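Cyclic di-GMP receptor atypical PilZ domain-containing protein (Xanthomonas campestris pv. campestris, PDB 3RQA) is of unknown function but has an atypical PilZ domain of the cyclic di-GMP receptor family and assembles into a tetramer through a helical bundle. Local coordinates at residues C[5-10]-C[154-159]; C[20-25]-C[107-112]; C[27-32]-C[127-132]; C[47-52]-C[170-175]. One frame throughout, in Å; residues are numbered along the deposited sequence.

Contacts 1, 2 and 3 all reach the six-stranded antiparallel barrel, while contact 4 joins helices 42-55 and 165-185 outside it. Contacts 1, 3 and 4 are partly buried; contact 2 lies at the surface. Contact 3 lies nearest the centre of the chain and rests on backbone hydrogen bonds. Contact 2 uses the same strand 24-34, but an arginine, a water and carbonyl oxygens do the work. Contact 1 is mainly apolar: leucines on tryptophan rings, where the segment before helix 12-19 rests on strand 155-161. Contact 4 mixes a salt-bridge network with leucine packing. Contacts 1 and 4 lie on opposite sides of the chain's centre. P131 of contact 3 packs on L48 and L52 of contact 4.

Contact 1. Residues C[5-10]-C[154-159]; sequences STLGTL and QHWLWL
L7 lays one methyl on the ring of W156, and this is the main touch between 5-10 and 154-159. The L7 side chain leaves the backbone toward the strand. Its CB packs on NE of R112, on strand 110-115. At CG the chain forks, and CD2 is the branch that makes the contact with W156. Chi1 of -84° sets CG beside the backbone N and anti to the carbonyl carbon, and the fork then brings CD2 over the ring. CD2 stands 3.5 Å from the centroid of the six-membered ring of W156, only 9° off the ring normal. This is a CH-pi contact. The nearest ring atom is CZ2 of W156, 3.6 Å from L7 CD2, but all six carbons of that ring lie within 4.0 Å of the methyl.

The backbone of L7 also takes part. Its O lies in the plane of the W158 ring, at the edge, 3.2 Å from W158 CZ2. The same L7 O accepts a hydrogen bond from L10 N, at 3.2 Å. L10 then places its CB 3.8 Å from W158 CH2. Its CD1 touches W156 more loosely.

Both indole nitrogens are satisfied outside the two segments. W156 NE1 bonds to D151, and W158 NE1 bonds to D15 of helix 12-19. Residues 5-10 thus lead into helix 12-19 while resting on strand 155-161, with strand 110-115 on one side and strand 139-150 on the other.

Contact 2. Residues C[20-25]-C[107-112]; sequences ADTLSC and SVRGIR
R109 and T22 extend toward one another, and the arginine's flat end is met in two ways. The methyl CG2 of T22 lies over one guanidinium face, 3.6 Å above its centre. A20 O lies at the edge, in the guanidinium plane. The arginine chain is extended from CG to NE, which carries the guanidinium across to the 20-25 segment. There both terminal nitrogens bond to the single oxygen of A20. R109 NH1 is 2.8 Å from A20 O, and R109 NH2 is 2.9 Å from the same oxygen. The C=O...N angle at A20 O is 171° for R109 NH2, so NH2 sits almost straight out from the carbonyl. Both bonds are bent at the hydrogen, as expected when two donors share one acceptor. A20 follows directly on helix 12-19, so R109 holds the chain where that helix ends.

The other branch of T22, OG1, stands anti to the backbone N (chi1 -171°) and meets a water. This water bridges T22 OG1, L23 O and V108 N, and lies 2.9 Å from V108 N. L23 O also lies 3.4 Å from S107 CB.

S107 OG accepts from R109 N at 3.0 Å, which makes an ST turn, and it also bonds to L18 O. This turn sits in the tight connection between strands 101-107 and 110-115. The arrangement is that of a beta hairpin turn in the barrel, tied to the loop that enters strand 24-34.

Contact 3. Residues C[27-32]-C[127-132]; sequences LRLPAG and VLLQPS
Strands 24-34 and 124-129 run antiparallel here and complete the closed six-stranded barrel of the PilZ-type domain. They are the first and last strands in its order. The axes of 27-32 and 127-129 come within 4.7 Å, with 161° between their N-to-C directions. G32 and L128 form a hydrogen-bonded pair. L128 N gives a short bond of 2.6 Å to G32 O, and G32 N bonds to L128 O at 2.8 Å. A31 and L129 form the next pair, which is non-hydrogen-bonded. Beyond it Q130 N bonds to P30 O at 3.1 Å, so one backbone bond follows past the end of strand 124-129.

Side chains fill in around this backbone. A31 CB and L129 CD1 meet at 3.4 Å, tighter than usual for two carbons. They share a face where L113 and I111 of strand 110-115 also pack. P30 and Q130 cross each other and are also close. The proline CG lies 3.2 Å from Q130 CB, and Q130 OE1 is 3.6 Å from the same CG. With CG anti to the backbone N (chi1 -174°) and the chain extended beyond it, the glutamine runs past the proline ring. L29 uses CD1, which sits 3.6 Å from Q130 O.

P30 has no N-H to return a bond to Q130 O, so one backbone bond joins P30 and Q130 where G32 and L128 have two. The seam is held by backbone hydrogen bonds, while the side chains across it add mainly apolar contact.

Contact 4. Residues C[47-52]-C[170-175]; sequences TLLRSL and DALERH
R50, D170 and R174 form a salt-bridge network between helices 42-55 and 165-185. The axes of segments 47-52 and 170-175 come within 9.0 Å, with 42° between their directions. R50 NH1 points at D170 OD2 over 2.9 Å, and the bond is nearly straight at 168°. It uses the anti side of that oxygen. R50 NH2 adds a weak bond to the same atom. R174 reaches D170 OD2 from the syn side through NE, at 2.7 Å. One carboxylate oxygen thus serves two arginines. The shared carboxylate probably offsets the closeness of the two positive groups. E46 gives R50 a second anionic partner at NE.

The R50 chain is extended from CG to NE and passes over A171. The methyl of A171 lies over the centre of one guanidinium face of R50, 3.9 Å above it. R50 CG is 3.8 Å from the same A171 CB.

Further in, the packing is apolar. L49 points toward helix 165-185, and its CB lies 4.0 Å from A171 CB. Its CD2 sits 3.8 Å from L172 CA. L48 and S51 pack on L83 of the second subunit, so helix 42-55 also touches another copy of the protein in the assembly.

H175, whose ring also meets W106 of the barrel, is linked to L49 by a water. This water donates to L49 O and lies 3.0 Å from H175 ND1.

Contact 1. Residues C[5-10]-C[154-159]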
loop_
_atom_site.group_PDB
_atom_site.type_symbol
_atom_site.label_atom_id
_atom_site.label_comp_id
_atom_site.label_asym_id
_atom_site.label_seq_id
_atom_site.Cartn_x
_atom_site.Cartn_y
_atom_site.Cartn_z
ATOM N N SER C 5 29.342 29.973 -3.043
ATOM C CA SER C 5 29.285 29.856 -1.587
ATOM C C SER C 5 30.695 29.584 -1.060
ATOM O O SER C 5 31.413 28.732 -1.593
ATOM C CB SER C 5 28.344 28.722 -1.181
ATOM O OG SER C 5 28.265 28.614 0.229
ATOM N N THR C 6 31.087 30.300 -0.010
ATOM C CA THR C 6 32.428 30.149 0.550
ATOM C C THR C 6 32.633 28.915 1.440
ATOM O O THR C 6 33.740 28.683 1.936
ATOM C CB THR C 6 32.799 31.391 1.364
ATOM O OG1 THR C 6 31.850 31.545 2.426
ATOM C CG2 THR C 6 32.789 32.647 0.467
ATOM N N LEU C 7 31.573 28.136 1.654
ATOM C CA LEU C 7 31.677 26.935 2.479
ATOM C C LEU C 7 32.810 26.049 1.986
ATOM O O LEU C 7 33.377 25.269 2.752
ATOM C CB LEU C 7 30.369 26.143 2.452
ATOM C CG LEU C 7 29.249 26.558 3.404
ATOM C CD1 LEU C 7 28.939 28.031 3.247
ATOM C CD2 LEU C 7 28.028 25.719 3.108
ATOM N N GLY C 8 33.136 26.176 0.703
ATOM C CA GLY C 8 34.202 25.383 0.121
ATOM C C GLY C 8 35.583 25.747 0.638
ATOM O O GLY C 8 36.525 24.969 0.491
ATOM N N THR C 9 35.709 26.930 1.237
ATOM C CA THR C 9 36.992 27.385 1.778
ATOM C C THR C 9 37.325 26.659 3.080
ATOM O O THR C 9 38.444 26.744 3.582
ATOM C CB THR C 9 36.983 28.895 2.057
ATOM O OG1 THR C 9 35.912 29.205 2.956
ATOM C CG2 THR C 9 36.802 29.672 0.768
ATOM N N LEU C 10 36.337 25.951 3.617
ATOM C CA LEU C 10 36.516 25.191 4.846
ATOM C C LEU C 10 37.195 23.859 4.560
ATOM O O LEU C 10 37.838 23.285 5.433
ATOM C CB LEU C 10 35.163 24.943 5.519
ATOM C CG LEU C 10 34.520 26.149 6.200
ATOM C CD1 LEU C 10 33.235 25.734 6.903
ATOM C CD2 LEU C 10 35.507 26.729 7.203
ATOM N N GLN C 154 27.122 25.730 12.373
ATOM C CA GLN C 154 26.765 24.411 11.850
ATOM C C GLN C 154 28.003 23.585 11.513
ATOM O O GLN C 154 29.024 24.131 11.085
ATOM C CB GLN C 154 25.923 24.526 10.578
ATOM C CG GLN C 154 24.642 25.319 10.694
ATOM C CD GLN C 154 23.696 25.024 9.538
ATOM O OE1 GLN C 154 23.035 23.984 9.514
ATOM N NE2 GLN C 154 23.643 25.928 8.568
ATOM N N HIS C 155 27.904 22.273 11.706
ATOM C CA HIS C 155 29.004 21.362 11.384
ATOM C C HIS C 155 28.779 20.922 9.938
ATOM O O HIS C 155 27.717 20.392 9.604
ATOM C CB HIS C 155 28.986 20.118 12.286
ATOM C CG HIS C 155 29.055 20.414 13.752
ATOM N ND1 HIS C 155 27.978 20.884 14.472
ATOM C CD2 HIS C 155 30.067 20.272 14.641
ATOM C CE1 HIS C 155 28.320 21.015 15.741
ATOM N NE2 HIS C 155 29.583 20.651 15.871
ATOM N N TRP C 156 29.760 21.145 9.075
ATOM C CA TRP C 156 29.608 20.748 7.680
ATOM C C TRP C 156 30.418 19.517 7.341
ATOM O O TRP C 156 31.546 19.345 7.801
ATOM C CB TRP C 156 29.984 21.891 6.729
ATOM C CG TRP C 156 29.020 23.040 6.794
ATOM C CD1 TRP C 156 29.116 24.154 7.579
ATOM C CD2 TRP C 156 27.796 23.168 6.066
ATOM N NE1 TRP C 156 28.027 24.973 7.383
ATOM C CE2 TRP C 156 27.200 24.391 6.459
ATOM C CE3 TRP C 156 27.144 22.370 5.117
ATOM C CZ2 TRP C 156 25.979 24.835 5.934
ATOM C CZ3 TRP C 156 25.934 22.808 4.595
ATOM C CH2 TRP C 156 25.363 24.034 5.007
ATOM N N LEU C 157 29.810 18.663 6.528
ATOM C CA LEU C 157 30.410 17.420 6.092
ATOM C C LEU C 157 30.483 17.369 4.579
ATOM O O LEU C 157 29.574 17.825 3.889
ATOM C CB LEU C 157 29.569 16.233 6.581
ATOM C CG LEU C 157 29.845 15.573 7.935
ATOM C CD1 LEU C 157 30.546 16.522 8.896
ATOM C CD2 LEU C 157 28.529 15.079 8.497
ATOM N N TRP C 158 31.582 16.828 4.077
ATOM C CA TRP C 158 31.781 16.636 2.652
ATOM C C TRP C 158 31.812 15.122 2.543
ATOM O O TRP C 158 32.714 14.472 3.071
ATOM C CB TRP C 158 33.113 17.232 2.188
ATOM C CG TRP C 158 33.075 18.718 2.021
ATOM C CD1 TRP C 158 33.070 19.413 0.841
ATOM C CD2 TRP C 158 33.027 19.698 3.062
ATOM N NE1 TRP C 158 33.023 20.762 1.087
ATOM C CE2 TRP C 158 32.994 20.968 2.441
ATOM C CE3 TRP C 158 33.008 19.628 4.465
ATOM C CZ2 TRP C 158 32.944 22.162 3.171
ATOM C CZ3 TRP C 158 32.959 20.818 5.193
ATOM C CH2 TRP C 158 32.927 22.067 4.542
ATOM N N LEU C 159 30.803 14.562 1.897
ATOM C CA LEU C 159 30.711 13.124 1.735
ATOM C C LEU C 159 30.929 12.706 0.274
ATOM O O LEU C 159 30.377 13.310 -0.644
ATOM C CB LEU C 159 29.338 12.623 2.195
ATOM C CG LEU C 159 28.805 12.818 3.624
ATOM C CD1 LEU C 159 29.787 12.258 4.625
ATOM C CD2 LEU C 159 28.538 14.274 3.892
#

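Contact 2. Residues C[20-25]-C[107-112]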
loop_
_atom_site.group_PDB
_atom_site.type_symbol
_atom_site.label_atom_id
_atom_site.label_comp_id
_atom_site.label_asym_id
_atom_site.label_seq_id
_atom_site.Cartn_x
_atom_site.Cartn_y
_atom_site.Cartn_z
ATOM N N ALA C 20 34.609 19.904 -8.624
ATOM C CA ALA C 20 35.332 20.431 -9.773
ATOM C C ALA C 20 35.035 19.683 -11.079
ATOM O O ALA C 20 35.022 18.448 -11.119
ATOM C CB ALA C 20 36.836 20.423 -9.498
ATOM N N ASP C 21 34.790 20.447 -12.139
ATOM C CA ASP C 21 34.530 19.893 -13.472
ATOM C C ASP C 21 33.360 18.913 -13.565
ATOM O O ASP C 21 33.393 17.960 -14.343
ATOM C CB ASP C 21 35.797 19.213 -14.026
ATOM C CG ASP C 21 36.988 20.162 -14.106
ATOM O OD1 ASP C 21 36.769 21.365 -14.334
ATOM O OD2 ASP C 21 38.139 19.703 -13.959
ATOM N N THR C 22 32.329 19.146 -12.767
ATOM C CA THR C 22 31.154 18.299 -12.809
ATOM C C THR C 22 29.958 19.096 -12.345
ATOM O O THR C 22 30.090 20.009 -11.531
ATOM C CB THR C 22 31.301 17.050 -11.923
ATOM O OG1 THR C 22 30.197 16.177 -12.175
ATOM C CG2 THR C 22 31.318 17.420 -10.441
ATOM N N LEU C 23 28.792 18.753 -12.876
ATOM C CA LEU C 23 27.560 19.441 -12.529
ATOM C C LEU C 23 27.350 19.332 -11.023
ATOM O O LEU C 23 27.229 18.233 -10.484
ATOM C CB LEU C 23 26.382 18.803 -13.258
ATOM C CG LEU C 23 25.169 19.693 -13.536
ATOM C CD1 LEU C 23 23.996 18.823 -13.972
ATOM C CD2 LEU C 23 24.802 20.490 -12.294
ATOM N N SER C 24 27.330 20.477 -10.351
ATOM C CA SER C 24 27.127 20.513 -8.905
ATOM C C SER C 24 25.998 21.467 -8.651
ATOM O O SER C 24 26.061 22.612 -9.074
ATOM C CB SER C 24 28.382 21.017 -8.189
ATOM O OG SER C 24 29.461 20.116 -8.369
ATOM N N CYS C 25 24.971 20.995 -7.957
ATOM C CA CYS C 25 23.809 21.823 -7.666
ATOM C C CYS C 25 23.691 22.183 -6.189
ATOM O O CYS C 25 23.915 21.345 -5.304
ATOM C CB CYS C 25 22.528 21.105 -8.116
ATOM S SG CYS C 25 22.503 20.632 -9.860
ATOM N N SER C 107 26.493 16.688 -6.205
ATOM C CA SER C 107 27.052 16.318 -7.506
ATOM C C SER C 107 26.981 14.789 -7.573
ATOM O O SER C 107 26.614 14.135 -6.603
ATOM C CB SER C 107 28.516 16.771 -7.652
ATOM O OG SER C 107 29.420 15.819 -7.103
ATOM N N VAL C 108 27.332 14.231 -8.722
ATOM C CA VAL C 108 27.309 12.795 -8.921
ATOM C C VAL C 108 28.327 12.104 -8.017
ATOM O O VAL C 108 28.165 10.938 -7.674
ATOM C CB VAL C 108 27.630 12.447 -10.400
ATOM C CG1 VAL C 108 29.055 12.837 -10.725
ATOM C CG2 VAL C 108 27.422 10.967 -10.658
ATOM N N ARG C 109 29.368 12.835 -7.629
ATOM C CA ARG C 109 30.437 12.297 -6.787
ATOM C C ARG C 109 30.156 12.258 -5.293
ATOM O O ARG C 109 30.591 11.337 -4.596
ATOM C CB ARG C 109 31.721 13.099 -6.986
ATOM C CG ARG C 109 32.270 13.082 -8.394
ATOM C CD ARG C 109 33.520 13.940 -8.473
ATOM N NE ARG C 109 33.884 14.252 -9.848
ATOM C CZ ARG C 109 34.385 15.420 -10.227
ATOM N NH1 ARG C 109 34.577 16.377 -9.325
ATOM N NH2 ARG C 109 34.676 15.637 -11.506
ATOM N N GLY C 110 29.455 13.275 -4.803
ATOM C CA GLY C 110 29.153 13.362 -3.382
ATOM C C GLY C 110 28.280 14.553 -3.037
ATOM O O GLY C 110 27.640 15.151 -3.914
ATOM N N ILE C 111 28.267 14.912 -1.756
ATOM C CA ILE C 111 27.443 16.012 -1.282
ATOM C C ILE C 111 28.024 16.734 -0.062
ATOM O O ILE C 111 28.735 16.152 0.756
ATOM C CB ILE C 111 26.005 15.488 -0.951
ATOM C CG1 ILE C 111 25.069 16.642 -0.596
ATOM C CG2 ILE C 111 26.064 14.487 0.193
ATOM C CD1 ILE C 111 23.604 16.211 -0.505
ATOM N N ARG C 112 27.726 18.022 0.027
ATOM C CA ARG C 112 28.156 18.853 1.137
ATOM C C ARG C 112 26.859 19.244 1.820
ATOM O O ARG C 112 26.015 19.915 1.214
ATOM C CB ARG C 112 28.856 20.107 0.630
ATOM C CG ARG C 112 29.258 21.102 1.710
ATOM C CD ARG C 112 30.001 22.291 1.089
ATOM N NE ARG C 112 29.095 23.292 0.526
ATOM C CZ ARG C 112 29.360 24.034 -0.549
ATOM N NH1 ARG C 112 30.509 23.896 -1.203
ATOM N NH2 ARG C 112 28.479 24.933 -0.962
HETATM O O HOH W 1 27.795 15.879 -11.004
#

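Contact 3. Residues C[27-32]-C[127-132]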
loop_
_atom_site.group_PDB
_atom_site.type_symbol
_atom_site.label_atom_id
_atom_site.label_comp_id
_atom_site.label_asym_id
_atom_site.label_seq_id
_atom_site.Cartn_x
_atom_site.Cartn_y
_atom_site.Cartn_z
ATOM N N LEU C 27 21.076 23.223 -3.565
ATOM C CA LEU C 27 19.641 23.274 -3.336
ATOM C C LEU C 27 19.241 22.896 -1.906
ATOM O O LEU C 27 20.058 22.402 -1.120
ATOM C CB LEU C 27 18.919 22.352 -4.318
ATOM C CG LEU C 27 19.159 20.846 -4.164
ATOM C CD1 LEU C 27 18.045 20.056 -4.858
ATOM C CD2 LEU C 27 20.519 20.494 -4.741
ATOM N N ARG C 28 17.975 23.130 -1.582
ATOM C CA ARG C 28 17.443 22.815 -0.267
ATOM C C ARG C 28 16.485 21.640 -0.378
ATOM O O ARG C 28 15.576 21.642 -1.207
ATOM C CB ARG C 28 16.716 24.031 0.324
ATOM C CG ARG C 28 15.902 23.734 1.584
ATOM C CD ARG C 28 15.362 25.012 2.229
ATOM N NE ARG C 28 16.437 25.852 2.751
ATOM C CZ ARG C 28 17.087 25.617 3.888
ATOM N NH1 ARG C 28 16.768 24.568 4.631
ATOM N NH2 ARG C 28 18.071 26.421 4.274
ATOM N N LEU C 29 16.695 20.631 0.456
ATOM C CA LEU C 29 15.824 19.464 0.448
ATOM C C LEU C 29 16.115 18.630 1.687
ATOM O O LEU C 29 17.152 18.805 2.328
ATOM C CB LEU C 29 16.059 18.618 -0.812
ATOM C CG LEU C 29 17.230 17.627 -0.839
ATOM C CD1 LEU C 29 17.098 16.728 -2.054
ATOM C CD2 LEU C 29 18.544 18.357 -0.857
ATOM N N PRO C 30 15.195 17.728 2.058
ATOM C CA PRO C 30 15.494 16.933 3.249
ATOM C C PRO C 30 16.737 16.072 3.055
ATOM O O PRO C 30 16.783 15.218 2.169
ATOM C CB PRO C 30 14.205 16.130 3.485
ATOM C CG PRO C 30 13.413 16.279 2.210
ATOM C CD PRO C 30 13.772 17.633 1.700
ATOM N N ALA C 31 17.748 16.324 3.889
ATOM C CA ALA C 31 19.020 15.612 3.806
ATOM C C ALA C 31 19.592 15.249 5.163
ATOM O O ALA C 31 19.350 15.936 6.158
ATOM C CB ALA C 31 20.028 16.455 3.055
ATOM N N GLY C 32 20.371 14.173 5.188
ATOM C CA GLY C 32 20.986 13.733 6.424
ATOM C C GLY C 32 22.074 12.705 6.185
ATOM O O GLY C 32 22.195 12.165 5.094
ATOM N N VAL C 127 24.374 8.632 3.262
ATOM C CA VAL C 127 23.747 9.930 3.070
ATOM C C VAL C 127 22.270 9.609 2.823
ATOM O O VAL C 127 21.963 8.751 1.996
ATOM C CB VAL C 127 24.316 10.644 1.812
ATOM C CG1 VAL C 127 23.383 11.742 1.364
ATOM C CG2 VAL C 127 25.697 11.207 2.109
ATOM N N LEU C 128 21.368 10.248 3.561
ATOM C CA LEU C 128 19.931 10.034 3.362
ATOM C C LEU C 128 19.369 11.290 2.716
ATOM O O LEU C 128 19.658 12.404 3.154
ATOM C CB LEU C 128 19.212 9.741 4.687
ATOM C CG LEU C 128 19.235 8.264 5.118
ATOM C CD1 LEU C 128 20.676 7.817 5.352
ATOM C CD2 LEU C 128 18.421 8.079 6.392
ATOM N N LEU C 129 18.577 11.099 1.661
ATOM C CA LEU C 129 18.010 12.207 0.908
ATOM C C LEU C 129 16.586 11.913 0.427
ATOM O O LEU C 129 16.285 10.788 0.026
ATOM C CB LEU C 129 18.890 12.443 -0.321
ATOM C CG LEU C 129 19.700 13.700 -0.631
ATOM C CD1 LEU C 129 20.505 14.168 0.567
ATOM C CD2 LEU C 129 20.619 13.365 -1.812
ATOM N N GLN C 130 15.715 12.918 0.460
ATOM C CA GLN C 130 14.354 12.746 -0.060
ATOM C C GLN C 130 14.384 13.529 -1.365
ATOM O O GLN C 130 14.194 14.744 -1.376
ATOM C CB GLN C 130 13.284 13.338 0.859
ATOM C CG GLN C 130 11.872 13.018 0.379
ATOM C CD GLN C 130 10.789 13.710 1.192
ATOM O OE1 GLN C 130 10.870 13.783 2.409
ATOM N NE2 GLN C 130 9.758 14.203 0.512
ATOM N N PRO C 131 14.631 12.834 -2.479
ATOM C CA PRO C 131 14.718 13.404 -3.822
ATOM C C PRO C 131 13.495 14.129 -4.361
ATOM O O PRO C 131 13.612 15.217 -4.930
ATOM C CB PRO C 131 15.094 12.195 -4.679
ATOM C CG PRO C 131 14.374 11.088 -4.003
ATOM C CD PRO C 131 14.663 11.361 -2.541
ATOM N N SER C 132 12.329 13.519 -4.187
ATOM C CA SER C 132 11.087 14.077 -4.692
ATOM C C SER C 132 10.528 15.257 -3.922
ATOM O O SER C 132 10.985 16.385 -4.078
ATOM C CB SER C 132 10.027 12.987 -4.758
ATOM O OG SER C 132 8.805 13.525 -5.212
#

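Contact 4. Residues C[47-52]-C[170-175]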
loop_
_atom_site.group_PDB
_atom_site.type_symbol
_atom_site.label_atom_id
_atom_site.label_comp_id
_atom_site.label_asym_id
_atom_site.label_seq_id
_atom_site.Cartn_x
_atom_site.Cartn_y
_atom_site.Cartn_z
ATOM N N THR C 47 16.223 2.471 -9.347
ATOM C CA THR C 47 14.804 2.333 -9.657
ATOM C C THR C 47 14.021 3.521 -9.132
ATOM O O THR C 47 13.149 4.035 -9.811
ATOM C CB THR C 47 14.224 1.024 -9.079
ATOM O OG1 THR C 47 14.866 -0.093 -9.714
ATOM C CG2 THR C 47 12.714 0.943 -9.334
ATOM N N LEU C 48 14.343 3.958 -7.925
ATOM C CA LEU C 48 13.682 5.103 -7.341
ATOM C C LEU C 48 13.849 6.348 -8.227
ATOM O O LEU C 48 12.877 7.035 -8.541
ATOM C CB LEU C 48 14.265 5.393 -5.944
ATOM C CG LEU C 48 13.957 6.791 -5.384
ATOM C CD1 LEU C 48 12.451 7.009 -5.351
ATOM C CD2 LEU C 48 14.573 6.950 -3.986
ATOM N N LEU C 49 15.091 6.635 -8.609
ATOM C CA LEU C 49 15.407 7.803 -9.428
ATOM C C LEU C 49 14.765 7.768 -10.816
ATOM O O LEU C 49 14.144 8.743 -11.252
ATOM C CB LEU C 49 16.937 7.950 -9.545
ATOM C CG LEU C 49 17.658 8.899 -8.573
ATOM C CD1 LEU C 49 17.071 8.801 -7.199
ATOM C CD2 LEU C 49 19.143 8.571 -8.551
ATOM N N ARG C 50 14.905 6.645 -11.509
ATOM C CA ARG C 50 14.343 6.525 -12.844
ATOM C C ARG C 50 12.818 6.578 -12.831
ATOM O O ARG C 50 12.217 7.323 -13.594
ATOM C CB ARG C 50 14.803 5.230 -13.506
ATOM C CG ARG C 50 16.287 5.201 -13.861
ATOM C CD ARG C 50 16.619 3.981 -14.723
ATOM N NE ARG C 50 18.052 3.879 -14.982
ATOM C CZ ARG C 50 18.767 4.759 -15.682
ATOM N NH1 ARG C 50 20.069 4.569 -15.846
ATOM N NH2 ARG C 50 18.189 5.816 -16.230
ATOM N N SER C 51 12.198 5.792 -11.958
ATOM C CA SER C 51 10.744 5.763 -11.871
ATOM C C SER C 51 10.229 7.151 -11.552
ATOM O O SER C 51 9.242 7.612 -12.123
ATOM C CB SER C 51 10.301 4.780 -10.788
ATOM O OG SER C 51 10.813 3.484 -11.052
ATOM N N LEU C 52 10.929 7.818 -10.644
ATOM C CA LEU C 52 10.577 9.166 -10.218
ATOM C C LEU C 52 10.594 10.112 -11.428
ATOM O O LEU C 52 9.721 10.968 -11.578
ATOM C CB LEU C 52 11.581 9.629 -9.153
ATOM C CG LEU C 52 11.201 10.698 -8.129
ATOM C CD1 LEU C 52 9.905 10.300 -7.408
ATOM C CD2 LEU C 52 12.352 10.864 -7.134
ATOM N N ASP C 170 24.255 6.640 -13.853
ATOM C CA ASP C 170 23.520 7.234 -14.960
ATOM C C ASP C 170 22.221 7.896 -14.509
ATOM O O ASP C 170 21.922 9.021 -14.904
ATOM C CB ASP C 170 23.192 6.187 -16.018
ATOM C CG ASP C 170 22.555 6.802 -17.248
ATOM O OD1 ASP C 170 23.304 7.402 -18.051
ATOM O OD2 ASP C 170 21.312 6.713 -17.396
ATOM N N ALA C 171 21.447 7.184 -13.694
ATOM C CA ALA C 171 20.183 7.710 -13.179
ATOM C C ALA C 171 20.428 8.974 -12.354
ATOM O O ALA C 171 19.638 9.910 -12.399
ATOM C CB ALA C 171 19.492 6.655 -12.306
ATOM N N LEU C 172 21.517 8.989 -11.589
ATOM C CA LEU C 172 21.819 10.159 -10.757
ATOM C C LEU C 172 22.230 11.356 -11.617
ATOM O O LEU C 172 21.816 12.495 -11.353
ATOM C CB LEU C 172 22.932 9.846 -9.743
ATOM C CG LEU C 172 23.411 10.986 -8.829
ATOM C CD1 LEU C 172 22.233 11.634 -8.108
ATOM C CD2 LEU C 172 24.426 10.431 -7.827
ATOM N N GLU C 173 23.050 11.097 -12.639
ATOM C CA GLU C 173 23.485 12.178 -13.523
ATOM C C GLU C 173 22.259 12.801 -14.190
ATOM O O GLU C 173 22.122 14.023 -14.223
ATOM C CB GLU C 173 24.474 11.656 -14.576
ATOM C CG GLU C 173 25.929 11.728 -14.123
ATOM C CD GLU C 173 26.863 10.936 -15.012
ATOM O OE1 GLU C 173 26.591 10.814 -16.227
ATOM O OE2 GLU C 173 27.882 10.438 -14.494
ATOM N N ARG C 174 21.370 11.953 -14.709
ATOM C CA ARG C 174 20.159 12.453 -15.355
ATOM C C ARG C 174 19.364 13.256 -14.336
ATOM O O ARG C 174 18.895 14.358 -14.628
ATOM C CB ARG C 174 19.291 11.307 -15.871
ATOM C CG ARG C 174 19.852 10.571 -17.076
ATOM C CD ARG C 174 19.045 9.305 -17.322
ATOM N NE ARG C 174 19.569 8.529 -18.440
ATOM C CZ ARG C 174 19.289 8.765 -19.718
ATOM N NH1 ARG C 174 18.477 9.756 -20.054
ATOM N NH2 ARG C 174 19.840 8.013 -20.658
ATOM N N HIS C 175 19.231 12.704 -13.132
ATOM C CA HIS C 175 18.481 13.380 -12.084
ATOM C C HIS C 175 19.019 14.780 -11.807
ATOM O O HIS C 175 18.258 15.750 -11.765
ATOM C CB HIS C 175 18.497 12.572 -10.786
ATOM C CG HIS C 175 17.699 13.206 -9.694
ATOM N ND1 HIS C 175 16.320 13.217 -9.696
ATOM C CD2 HIS C 175 18.080 13.934 -8.617
ATOM C CE1 HIS C 175 15.888 13.928 -8.670
ATOM N NE2 HIS C 175 16.936 14.375 -8.000
HETATM O O HOH W 2 14.975 11.135 -11.345
#